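Local coordinates for protein peptidase S15/CocE/NonD (Thaumarchaeota archaeon SCGC AB-539-E09, PDB 4PF1) that acts as an aminopeptidase, probably cleaving peptides near their N-terminus with a serine nucleophile carried on an alpha/beta hydrolase fold, at residues K223-S228 and A246-E251; G114-N119 and N213-R218; D295-Y300 and W326-G331; R66-A71 and G160-Y165. All coordinates share one frame; numbering follows the deposited sequence.

Contact 1. Residues K223-S228 and A246-E251; sequences KWWSGS and ASRGME
Arg248 lays its guanidinium flat on the indole of Trp225, the two planes only 4° apart, and Trp224 covers the opposite face. Arg248 CZ stands 3.7 Å from the centroid of the six-membered ring of Trp225, a cation-pi contact over the face, while the Trp224 plane is somewhat tilted and meets the side chain further back: Trp224 CZ2 touches Arg248 NE at 3.4 Å, and Arg248 CG makes a CH-pi contact with the six-membered ring. The two tryptophans are neighbours in sequence, and their different first torsions, 180° in Trp224 and 56° in Trp225, help bring them to opposite faces of the arginine. Held between them, the guanidinium gives Arg248 NH2 to the backbone O of Trp225 at 2.9 Å, and NE adds a weak bond to the same oxygen. Arg248 NH1 reaches Ser247 OG at 3.2 Å, nearly in the guanidinium plane; that hydroxyl is also tied to Met244 O in helix 241-247. Water 2 bridges Arg248 NH2 and Gly227 N, and water 1 joins Trp225 NE1 to Arg248 O. Met250 brings SD to the edge of Trp224, 3.8 Å from Trp224 CZ3, a Met-aromatic contact. Gly249, between Arg248 and Met250, closes the helix in a Schellman motif. Phe30 of the second subunit packs edge-to-face with Trp225. A buried cation is thus held by pi faces, a carbonyl, a hydroxyl and a water rather than by a carboxylate across the contact, and together they fix its rotation.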
# COMPACT_ATOMS: atom_id res chain seq x y z
N LYS A 223 -9.04 12.74 -27.96
CA LYS A 223 -9.60 11.96 -26.87
C LYS A 223 -10.52 12.77 -25.95
O LYS A 223 -10.34 13.98 -25.78
CB LYS A 223 -8.50 11.27 -26.06
CG LYS A 223 -7.91 10.06 -26.80
CD LYS A 223 -6.86 9.34 -25.98
CE LYS A 223 -6.10 8.35 -26.84
NZ LYS A 223 -5.16 7.53 -26.03
N TRP A 224 -11.53 12.08 -25.38
CA TRP A 224 -12.57 12.62 -24.50
C TRP A 224 -11.98 13.49 -23.39
O TRP A 224 -11.09 13.04 -22.66
CB TRP A 224 -13.39 11.46 -23.90
CG TRP A 224 -14.49 11.88 -22.97
CD1 TRP A 224 -14.40 12.05 -21.62
CD2 TRP A 224 -15.87 12.08 -23.31
NE1 TRP A 224 -15.62 12.39 -21.10
CE2 TRP A 224 -16.55 12.41 -22.11
CE3 TRP A 224 -16.60 12.01 -24.50
CZ2 TRP A 224 -17.92 12.68 -22.08
CZ3 TRP A 224 -17.96 12.27 -24.47
CH2 TRP A 224 -18.60 12.62 -23.28
N TRP A 225 -12.44 14.74 -23.30
CA TRP A 225 -11.96 15.66 -22.28
C TRP A 225 -12.91 15.65 -21.07
O TRP A 225 -14.08 15.26 -21.20
CB TRP A 225 -11.77 17.09 -22.85
CG TRP A 225 -12.99 17.68 -23.50
CD1 TRP A 225 -13.29 17.68 -24.83
CD2 TRP A 225 -14.05 18.39 -22.85
NE1 TRP A 225 -14.48 18.33 -25.05
CE2 TRP A 225 -14.97 18.78 -23.84
CE3 TRP A 225 -14.32 18.74 -21.51
CZ2 TRP A 225 -16.14 19.49 -23.55
CZ3 TRP A 225 -15.48 19.44 -21.22
CH2 TRP A 225 -16.37 19.82 -22.23
N SER A 226 -12.40 16.07 -19.90
CA SER A 226 -13.17 16.09 -18.66
C SER A 226 -13.12 17.47 -17.99
O SER A 226 -12.13 18.18 -18.10
CB SER A 226 -12.63 15.05 -17.69
OG SER A 226 -13.41 14.99 -16.50
N GLY A 227 -14.21 17.81 -17.30
CA GLY A 227 -14.32 19.05 -16.53
C GLY A 227 -14.62 18.77 -15.07
O GLY A 227 -14.76 19.70 -14.27
N SER A 228 -14.71 17.48 -14.71
CA SER A 228 -15.05 17.03 -13.37
C SER A 228 -14.46 15.65 -13.11
O SER A 228 -14.52 14.79 -13.98
CB SER A 228 -16.57 16.99 -13.20
OG SER A 228 -16.98 16.70 -11.87
N ALA A 246 -23.67 16.35 -26.95
CA ALA A 246 -23.66 17.67 -27.59
C ALA A 246 -22.60 18.58 -26.97
O ALA A 246 -22.02 19.40 -27.68
CB ALA A 246 -25.03 18.31 -27.50
N SER A 247 -22.32 18.43 -25.64
CA SER A 247 -21.31 19.24 -24.94
C SER A 247 -19.88 18.91 -25.44
O SER A 247 -18.96 19.71 -25.26
CB SER A 247 -21.40 19.05 -23.43
OG SER A 247 -20.96 17.77 -23.01
N ARG A 248 -19.71 17.74 -26.09
CA ARG A 248 -18.43 17.29 -26.65
C ARG A 248 -18.41 17.40 -28.18
O ARG A 248 -17.40 17.07 -28.81
CB ARG A 248 -18.12 15.85 -26.20
CG ARG A 248 -17.21 15.76 -24.97
CD ARG A 248 -17.91 16.22 -23.71
NE ARG A 248 -17.11 15.95 -22.52
CZ ARG A 248 -17.41 16.40 -21.31
NH1 ARG A 248 -18.49 17.15 -21.12
NH2 ARG A 248 -16.64 16.11 -20.27
N GLY A 249 -19.51 17.91 -28.76
CA GLY A 249 -19.68 18.08 -30.20
C GLY A 249 -19.64 16.77 -30.96
O GLY A 249 -18.85 16.63 -31.90
N MET A 250 -20.47 15.80 -30.54
CA MET A 250 -20.50 14.45 -31.10
C MET A 250 -21.56 14.27 -32.20
O MET A 250 -21.83 13.13 -32.60
CB MET A 250 -20.73 13.41 -29.98
CG MET A 250 -19.57 13.30 -29.03
SD MET A 250 -19.82 12.04 -27.76
CE MET A 250 -19.72 10.54 -28.75
N GLU A 251 -22.13 15.37 -32.71
CA GLU A 251 -23.16 15.35 -33.75
C GLU A 251 -22.68 14.67 -35.05
O GLU A 251 -23.50 14.07 -35.75
CB GLU A 251 -23.67 16.77 -34.06
CG GLU A 251 -24.54 17.36 -32.96
CD GLU A 251 -23.82 18.09 -31.84
OE1 GLU A 251 -22.57 17.99 -31.76
OE2 GLU A 251 -24.50 18.77 -31.04
O HOH W 1 -15.08 17.97 -27.83
O HOH W 2 -16.66 16.34 -17.51

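Contact 2. Residues G114-N119 and N213-R218; sequences GGYMMN and NQEATR
With chi1 at 179°, Tyr116 swings its ring away from its own backbone N toward the end of helix 204-215, where Glu215, straight beyond CG (chi2 -164°), brings its carboxylate up to meet it. The ring and carboxylate planes stand nearly perpendicular, and Tyr116 CE2 lies 3.6 Å from Glu215 OE2. Met118 comes to the same oxygen with two carbons: Glu215 OE2 touches Met118 CB directly at 3.3 Å, and the bends at chi2 and chi3 bring Met118 CE round to it at 3.5 Å. Across this contact OE2 therefore meets carbon alone, whereas the other oxygen, OE1, takes the backbone N of Phe255. Beside this pair, water 3 spans the gap between Tyr116 OH, at 2.7 Å, and Gln214 NE2, at 2.9 Å. The tyrosine hydroxyl is also bonded to Tyr162 OH, and the Gln214 amide is pinned through NE2 to Pro68 O and through OE1 to Asn220. At the far end of the contact Arg218 bends at chi3 and points NH1 at the backbone O of Gly114, 2.8 Å away and in the carbonyl plane, an ordinary charged-to-neutral bond that ties the loop 114-119 to the residues following the helix. Asp18 of the second subunit sits close to Glu215 OE2 and also accepts from Met118 N. Two carboxylates this close, one of them set against methionine and tyrosine carbons, would repel if both were ionised; their proximity would favour a proton on one of them, its pKa raised.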
# COMPACT_ATOMS: atom_id res chain seq x y z
N GLY A 114 -9.41 2.57 -45.50
CA GLY A 114 -10.85 2.39 -45.57
C GLY A 114 -11.63 3.16 -44.53
O GLY A 114 -11.05 3.88 -43.70
N GLY A 115 -12.95 3.01 -44.59
CA GLY A 115 -13.87 3.64 -43.66
C GLY A 115 -14.13 2.78 -42.44
O GLY A 115 -14.01 1.55 -42.51
N TYR A 116 -14.48 3.41 -41.32
CA TYR A 116 -14.73 2.65 -40.11
C TYR A 116 -16.19 2.70 -39.70
O TYR A 116 -16.74 3.78 -39.45
CB TYR A 116 -13.82 3.10 -38.95
CG TYR A 116 -14.07 2.35 -37.66
CD1 TYR A 116 -13.79 0.99 -37.56
CD2 TYR A 116 -14.65 2.98 -36.56
CE1 TYR A 116 -14.07 0.28 -36.40
CE2 TYR A 116 -14.92 2.27 -35.39
CZ TYR A 116 -14.62 0.92 -35.31
OH TYR A 116 -14.88 0.22 -34.16
N MET A 117 -16.81 1.52 -39.63
CA MET A 117 -18.18 1.33 -39.17
C MET A 117 -18.14 0.51 -37.90
O MET A 117 -17.64 -0.62 -37.92
CB MET A 117 -19.02 0.62 -40.25
CG MET A 117 -19.50 1.54 -41.36
SD MET A 117 -20.31 0.63 -42.71
CE MET A 117 -21.91 0.30 -41.97
N MET A 118 -18.59 1.09 -36.76
CA MET A 118 -18.62 0.45 -35.44
C MET A 118 -19.23 -0.95 -35.55
O MET A 118 -20.38 -1.07 -35.97
CB MET A 118 -19.40 1.31 -34.43
CG MET A 118 -19.56 0.68 -33.05
SD MET A 118 -18.06 0.70 -32.05
CE MET A 118 -17.89 2.47 -31.73
N ASN A 119 -18.45 -2.00 -35.21
CA ASN A 119 -18.88 -3.41 -35.29
C ASN A 119 -19.54 -3.68 -36.64
O ASN A 119 -20.69 -4.15 -36.68
CB ASN A 119 -19.83 -3.77 -34.12
CG ASN A 119 -19.22 -3.62 -32.76
OD1 ASN A 119 -19.53 -2.68 -32.03
ND2 ASN A 119 -18.37 -4.57 -32.37
N ASN A 213 -13.60 8.50 -28.51
CA ASN A 213 -12.20 8.09 -28.63
C ASN A 213 -11.94 7.26 -29.89
O ASN A 213 -11.01 7.56 -30.63
CB ASN A 213 -11.75 7.31 -27.38
CG ASN A 213 -11.67 8.16 -26.13
OD1 ASN A 213 -11.50 9.37 -26.19
ND2 ASN A 213 -11.80 7.53 -24.97
N GLN A 214 -12.77 6.24 -30.15
CA GLN A 214 -12.60 5.35 -31.30
C GLN A 214 -13.07 5.96 -32.63
O GLN A 214 -12.70 5.44 -33.69
CB GLN A 214 -13.37 4.02 -31.06
CG GLN A 214 -12.84 3.17 -29.90
CD GLN A 214 -11.48 2.59 -30.15
OE1 GLN A 214 -10.50 2.95 -29.50
NE2 GLN A 214 -11.38 1.67 -31.10
N GLU A 215 -13.92 7.02 -32.60
CA GLU A 215 -14.47 7.54 -33.87
C GLU A 215 -14.21 9.03 -34.17
O GLU A 215 -14.57 9.47 -35.27
CB GLU A 215 -15.96 7.26 -33.96
CG GLU A 215 -16.29 5.78 -33.90
CD GLU A 215 -17.68 5.41 -34.35
OE1 GLU A 215 -18.57 6.30 -34.34
OE2 GLU A 215 -17.87 4.25 -34.77
N ALA A 216 -13.60 9.80 -33.25
CA ALA A 216 -13.29 11.20 -33.58
C ALA A 216 -12.22 11.24 -34.68
O ALA A 216 -12.36 11.98 -35.65
CB ALA A 216 -12.81 11.96 -32.34
N THR A 217 -11.19 10.37 -34.55
CA THR A 217 -10.10 10.23 -35.53
C THR A 217 -9.82 8.74 -35.81
O THR A 217 -10.18 7.88 -35.01
CB THR A 217 -8.82 10.93 -35.06
OG1 THR A 217 -8.47 10.46 -33.75
CG2 THR A 217 -8.92 12.44 -35.09
N ARG A 218 -9.13 8.47 -36.93
CA ARG A 218 -8.72 7.12 -37.33
C ARG A 218 -7.72 6.52 -36.33
O ARG A 218 -7.83 5.34 -36.00
CB ARG A 218 -8.10 7.17 -38.74
CG ARG A 218 -7.70 5.80 -39.32
CD ARG A 218 -6.92 5.93 -40.62
NE ARG A 218 -7.68 6.63 -41.65
CZ ARG A 218 -8.48 6.03 -42.53
NH1 ARG A 218 -8.62 4.71 -42.52
NH2 ARG A 218 -9.15 6.75 -43.42
O HOH W 3 -13.92 0.45 -31.66

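Contact 3. Residues D295-Y300 and W326-G331; sequences DQEDIY and WNHGQG
The loops 295-300 and 326-331, which follow the parallel strands 287-292 and 319-324, meet so closely that the CA atoms of Asp295 and Asn327 are 4.0 Å apart. From the second loop His328 turns its ring toward the Asp295 carboxylate, with the two planes 67° apart. His328 ND1 gives its N-H to Asp295 OD2 at 3.1 Å, on the syn side and close to the ring plane; the shorter approach to OD1 is badly angled and makes a weak bond. OD1 is better used within its own loop: the backbone N of Glu297 meets it nearly along the C-O direction in an Asx turn, and Asp298 N comes to Asp295 OD1 from above the carboxylate plane at 2.7 Å, the pair forming an Asx motif. Water 4 links OD2 to Asn327 O. Gln296 folds back at chi2 (-78°) to place OE1 on the backbone N of His328 at 2.9 Å, fixing the backbone from which the ring springs. Over one ring face lies Glu297 CB, 3.8 Å from the His328 centroid in a CH-pi contact, and Asp298 OD2 comes to His328 CE1 at 3.2 Å. Replacing Asp295 with an alanine would probably leave His328 ND1 without its acceptor, let the ring turn, and strip the backbone N atoms of Glu297 and Asp298 of the oxygen they share. At the far edge of the ring, His328 NE2 is hydrogen-bonded to Ser161 OG. Acid, histidine and serine here fit the charge-relay triad of alpha/beta hydrolases, consistent with a serine peptidase.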
# COMPACT_ATOMS: atom_id res chain seq x y z
N ASP A 295 -18.27 -10.45 -15.67
CA ASP A 295 -17.94 -9.61 -16.81
C ASP A 295 -18.76 -8.31 -16.77
O ASP A 295 -19.96 -8.32 -17.03
CB ASP A 295 -18.19 -10.37 -18.13
CG ASP A 295 -17.49 -9.77 -19.33
OD1 ASP A 295 -17.64 -8.56 -19.56
OD2 ASP A 295 -16.78 -10.51 -20.02
N GLN A 296 -18.09 -7.18 -16.45
CA GLN A 296 -18.72 -5.86 -16.31
C GLN A 296 -19.00 -5.17 -17.67
O GLN A 296 -19.49 -4.03 -17.69
CB GLN A 296 -17.86 -4.96 -15.39
CG GLN A 296 -16.59 -4.37 -16.05
CD GLN A 296 -15.40 -5.32 -16.17
OE1 GLN A 296 -15.48 -6.52 -15.89
NE2 GLN A 296 -14.27 -4.79 -16.62
N GLU A 297 -18.71 -5.85 -18.80
CA GLU A 297 -18.92 -5.24 -20.11
C GLU A 297 -19.78 -6.10 -21.04
O GLU A 297 -20.67 -5.55 -21.70
CB GLU A 297 -17.57 -4.92 -20.78
CG GLU A 297 -16.85 -3.75 -20.12
CD GLU A 297 -15.65 -3.18 -20.85
OE1 GLU A 297 -14.96 -2.31 -20.26
OE2 GLU A 297 -15.41 -3.57 -22.01
N ASP A 298 -19.53 -7.42 -21.12
CA ASP A 298 -20.28 -8.32 -22.01
C ASP A 298 -20.71 -9.60 -21.27
O ASP A 298 -20.25 -10.70 -21.60
CB ASP A 298 -19.44 -8.67 -23.26
CG ASP A 298 -19.08 -7.46 -24.10
OD1 ASP A 298 -19.92 -7.02 -24.89
OD2 ASP A 298 -17.95 -6.95 -23.96
N ILE A 299 -21.61 -9.45 -20.28
CA ILE A 299 -22.11 -10.54 -19.43
C ILE A 299 -23.25 -11.35 -20.11
O ILE A 299 -23.60 -12.44 -19.62
CB ILE A 299 -22.55 -9.97 -18.05
CG1 ILE A 299 -22.43 -11.02 -16.93
CG2 ILE A 299 -23.94 -9.30 -18.10
CD1 ILE A 299 -22.06 -10.47 -15.58
N TYR A 300 -23.82 -10.83 -21.20
CA TYR A 300 -24.96 -11.44 -21.91
C TYR A 300 -24.52 -12.37 -23.05
O TYR A 300 -25.11 -13.45 -23.23
CB TYR A 300 -25.86 -10.31 -22.47
CG TYR A 300 -26.99 -10.75 -23.38
CD1 TYR A 300 -28.26 -11.01 -22.87
CD2 TYR A 300 -26.81 -10.81 -24.76
CE1 TYR A 300 -29.30 -11.41 -23.70
CE2 TYR A 300 -27.84 -11.22 -25.60
CZ TYR A 300 -29.09 -11.51 -25.07
OH TYR A 300 -30.12 -11.87 -25.90
N TRP A 326 -14.61 -14.80 -13.74
CA TRP A 326 -13.83 -13.73 -14.32
C TRP A 326 -14.60 -12.48 -14.60
O TRP A 326 -15.78 -12.52 -14.95
CB TRP A 326 -13.21 -14.22 -15.64
CG TRP A 326 -12.39 -15.47 -15.50
CD1 TRP A 326 -11.43 -15.73 -14.56
CD2 TRP A 326 -12.38 -16.60 -16.39
NE1 TRP A 326 -10.85 -16.95 -14.79
CE2 TRP A 326 -11.42 -17.51 -15.91
CE3 TRP A 326 -13.10 -16.93 -17.55
CZ2 TRP A 326 -11.18 -18.75 -16.52
CZ3 TRP A 326 -12.87 -18.16 -18.15
CH2 TRP A 326 -11.91 -19.04 -17.65
N ASN A 327 -13.90 -11.34 -14.51
CA ASN A 327 -14.41 -10.07 -14.97
C ASN A 327 -14.17 -10.03 -16.50
O ASN A 327 -13.79 -11.05 -17.08
CB ASN A 327 -13.76 -8.89 -14.22
CG ASN A 327 -12.28 -8.67 -14.44
OD1 ASN A 327 -11.66 -9.20 -15.36
ND2 ASN A 327 -11.70 -7.79 -13.65
N HIS A 328 -14.34 -8.86 -17.13
CA HIS A 328 -14.20 -8.74 -18.58
C HIS A 328 -12.84 -9.26 -19.17
O HIS A 328 -12.86 -9.91 -20.22
CB HIS A 328 -14.44 -7.30 -19.03
CG HIS A 328 -14.54 -7.16 -20.50
ND1 HIS A 328 -15.37 -7.98 -21.25
CD2 HIS A 328 -13.88 -6.33 -21.34
CE1 HIS A 328 -15.19 -7.62 -22.50
NE2 HIS A 328 -14.31 -6.62 -22.61
N GLY A 329 -11.71 -8.96 -18.53
CA GLY A 329 -10.41 -9.34 -19.08
C GLY A 329 -9.66 -10.49 -18.43
O GLY A 329 -8.61 -10.91 -18.94
N GLN A 330 -10.19 -11.05 -17.32
CA GLN A 330 -9.52 -12.10 -16.53
C GLN A 330 -9.38 -13.47 -17.21
O GLN A 330 -8.49 -14.24 -16.85
CB GLN A 330 -10.20 -12.26 -15.17
CG GLN A 330 -9.58 -11.35 -14.12
CD GLN A 330 -10.24 -11.47 -12.78
OE1 GLN A 330 -11.46 -11.68 -12.66
NE2 GLN A 330 -9.46 -11.30 -11.73
N GLY A 331 -10.24 -13.77 -18.19
CA GLY A 331 -10.13 -15.01 -18.95
C GLY A 331 -8.90 -15.00 -19.85
O GLY A 331 -8.38 -16.06 -20.21
O HOH W 4 -14.98 -12.66 -19.04
O HOH W 5 -11.95 -6.25 -16.91

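Contact 4. Residues R66-A71 and G160-Y165; sequences RTPYHA and GSYEGY
Glu163 lies against the last residues of strand 60-67: its CB is 4.0 Å from Arg66 O, Glu163 CG comes to 3.7 Å from the same Arg66 O, Glu163 CD is 3.7 Å from Thr67 OG1, and the extended chain ends with OE2 at Thr67 OG1, 2.8 Å away. The hydroxyl is the donor and uses the anti lone pair of OE2, an oxygen that also holds Arg74 in a salt bridge. In turn Thr67 OG1 accepts from the backbone N of Tyr69, 2.9 Å, in an ST turn. A valine in place of Thr67 would probably cost Glu163 OE2 one of its donors and leave the N of Tyr69 without its acceptor in the turn. One residue on, Pro68 CG sits over the face of Tyr162, 3.5 Å from the ring centroid, and also over the Tyr69 ring; Tyr69 OH touches Tyr162 CB at 3.6 Å. Ser161, with phi 61° and psi -118°, marks the sharp turn between strand 154-160 and helix 162-169, as in the nucleophile elbow of alpha/beta hydrolases, with Ser161 the probable nucleophile. The contact thus joins this turn to the end of the neighbouring parallel strand 60-67, with Tyr210 of helix 204-215 meeting both tyrosines.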
# COMPACT_ATOMS: atom_id res chain seq x y z
N ARG A 66 -8.01 -9.82 -34.77
CA ARG A 66 -8.36 -8.63 -35.55
C ARG A 66 -8.92 -7.59 -34.58
O ARG A 66 -9.91 -7.85 -33.89
CB ARG A 66 -9.34 -9.00 -36.67
CG ARG A 66 -8.83 -10.17 -37.54
CD ARG A 66 -9.63 -10.42 -38.79
NE ARG A 66 -9.55 -9.29 -39.72
CZ ARG A 66 -10.54 -8.44 -39.93
NH1 ARG A 66 -10.38 -7.42 -40.76
NH2 ARG A 66 -11.71 -8.59 -39.32
N THR A 67 -8.22 -6.44 -34.46
CA THR A 67 -8.49 -5.45 -33.42
C THR A 67 -8.72 -4.00 -33.91
O THR A 67 -7.98 -3.51 -34.77
CB THR A 67 -7.29 -5.45 -32.42
OG1 THR A 67 -7.54 -4.53 -31.35
CG2 THR A 67 -5.94 -5.13 -33.08
N PRO A 68 -9.63 -3.24 -33.24
CA PRO A 68 -9.73 -1.80 -33.51
C PRO A 68 -8.90 -1.00 -32.47
O PRO A 68 -9.12 0.20 -32.31
CB PRO A 68 -11.22 -1.54 -33.33
CG PRO A 68 -11.61 -2.50 -32.20
CD PRO A 68 -10.59 -3.64 -32.19
N TYR A 69 -7.98 -1.69 -31.72
CA TYR A 69 -7.23 -1.09 -30.62
C TYR A 69 -5.71 -1.04 -30.84
O TYR A 69 -4.95 -1.22 -29.88
CB TYR A 69 -7.54 -1.81 -29.29
CG TYR A 69 -9.02 -1.92 -28.98
CD1 TYR A 69 -9.82 -0.78 -28.87
CD2 TYR A 69 -9.62 -3.16 -28.76
CE1 TYR A 69 -11.18 -0.88 -28.59
CE2 TYR A 69 -10.98 -3.27 -28.49
CZ TYR A 69 -11.76 -2.12 -28.40
OH TYR A 69 -13.10 -2.22 -28.13
N HIS A 70 -5.27 -0.72 -32.07
CA HIS A 70 -3.85 -0.51 -32.43
C HIS A 70 -3.02 -1.81 -32.36
O HIS A 70 -2.37 -2.08 -31.35
CB HIS A 70 -3.23 0.59 -31.52
CG HIS A 70 -2.11 1.37 -32.14
ND1 HIS A 70 -1.62 1.08 -33.40
CD2 HIS A 70 -1.44 2.44 -31.65
CE1 HIS A 70 -0.66 1.96 -33.63
NE2 HIS A 70 -0.52 2.80 -32.60
N ALA A 71 -3.01 -2.58 -33.47
CA ALA A 71 -2.27 -3.84 -33.61
C ALA A 71 -0.79 -3.67 -33.25
O ALA A 71 -0.21 -4.58 -32.65
CB ALA A 71 -2.41 -4.38 -35.02
N GLY A 160 -10.89 -11.29 -27.29
CA GLY A 160 -11.96 -10.91 -26.38
C GLY A 160 -12.63 -9.59 -26.72
O GLY A 160 -12.02 -8.73 -27.35
N SER A 161 -13.91 -9.43 -26.29
CA SER A 161 -14.73 -8.23 -26.49
C SER A 161 -14.93 -7.94 -28.00
O SER A 161 -15.51 -8.79 -28.69
CB SER A 161 -14.10 -7.03 -25.78
OG SER A 161 -15.05 -6.01 -25.53
N TYR A 162 -14.44 -6.78 -28.52
CA TYR A 162 -14.50 -6.44 -29.94
C TYR A 162 -13.68 -7.45 -30.75
O TYR A 162 -14.10 -7.86 -31.84
CB TYR A 162 -13.98 -5.01 -30.18
CG TYR A 162 -14.49 -4.33 -31.44
CD1 TYR A 162 -14.09 -4.77 -32.70
CD2 TYR A 162 -15.27 -3.18 -31.36
CE1 TYR A 162 -14.51 -4.11 -33.86
CE2 TYR A 162 -15.70 -2.52 -32.51
CZ TYR A 162 -15.31 -2.98 -33.76
OH TYR A 162 -15.72 -2.33 -34.90
N GLU A 163 -12.54 -7.89 -30.20
CA GLU A 163 -11.68 -8.91 -30.82
C GLU A 163 -12.38 -10.27 -30.80
O GLU A 163 -12.07 -11.14 -31.61
CB GLU A 163 -10.31 -8.98 -30.12
CG GLU A 163 -9.50 -7.70 -30.26
CD GLU A 163 -8.23 -7.62 -29.43
OE1 GLU A 163 -7.91 -8.60 -28.73
OE2 GLU A 163 -7.56 -6.57 -29.50
N GLY A 164 -13.34 -10.44 -29.88
CA GLY A 164 -14.18 -11.62 -29.79
C GLY A 164 -15.25 -11.59 -30.85
O GLY A 164 -15.59 -12.62 -31.43
N TYR A 165 -15.78 -10.38 -31.12
CA TYR A 165 -16.77 -10.12 -32.17
C TYR A 165 -16.15 -10.42 -33.54
O TYR A 165 -16.78 -11.07 -34.37
CB TYR A 165 -17.29 -8.66 -32.09
CG TYR A 165 -18.04 -8.18 -33.32
CD1 TYR A 165 -19.40 -8.41 -33.46
CD2 TYR A 165 -17.39 -7.45 -34.31
CE1 TYR A 165 -20.10 -7.97 -34.59
CE2 TYR A 165 -18.07 -7.02 -35.45
CZ TYR A 165 -19.43 -7.27 -35.57
OH TYR A 165 -20.12 -6.81 -36.67
O HOH W 6 -10.15 -11.61 -34.10
O HOH W 7 -13.57 -4.18 -26.74

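Overall arrangement
The contacts run in touching succession, 3-4-2-1, from the probable catalytic centre to a subunit interface. Contacts 3 and 4, whose centres are 15 Å apart, together make up the likely triad: His328 NE2 lies 3.1 Å from Ser161 OG. Bound glycerol, probably from the crystallisation liquor, bonds to Ser161 and Glu297 and may mark a pocket there. Contact 4 leans on contact 2, 13 Å away between centres, through Tyr162 OH with Asn119 N (2.8 Å) and Asn119 O with Tyr165 OH (2.7 Å). Contact 2 passes on to contact 1, 17 Å between centres, where Asn213 OD1 meets Trp224 N at 2.8 Å. Contacts 1 and 2 both touch the second subunit.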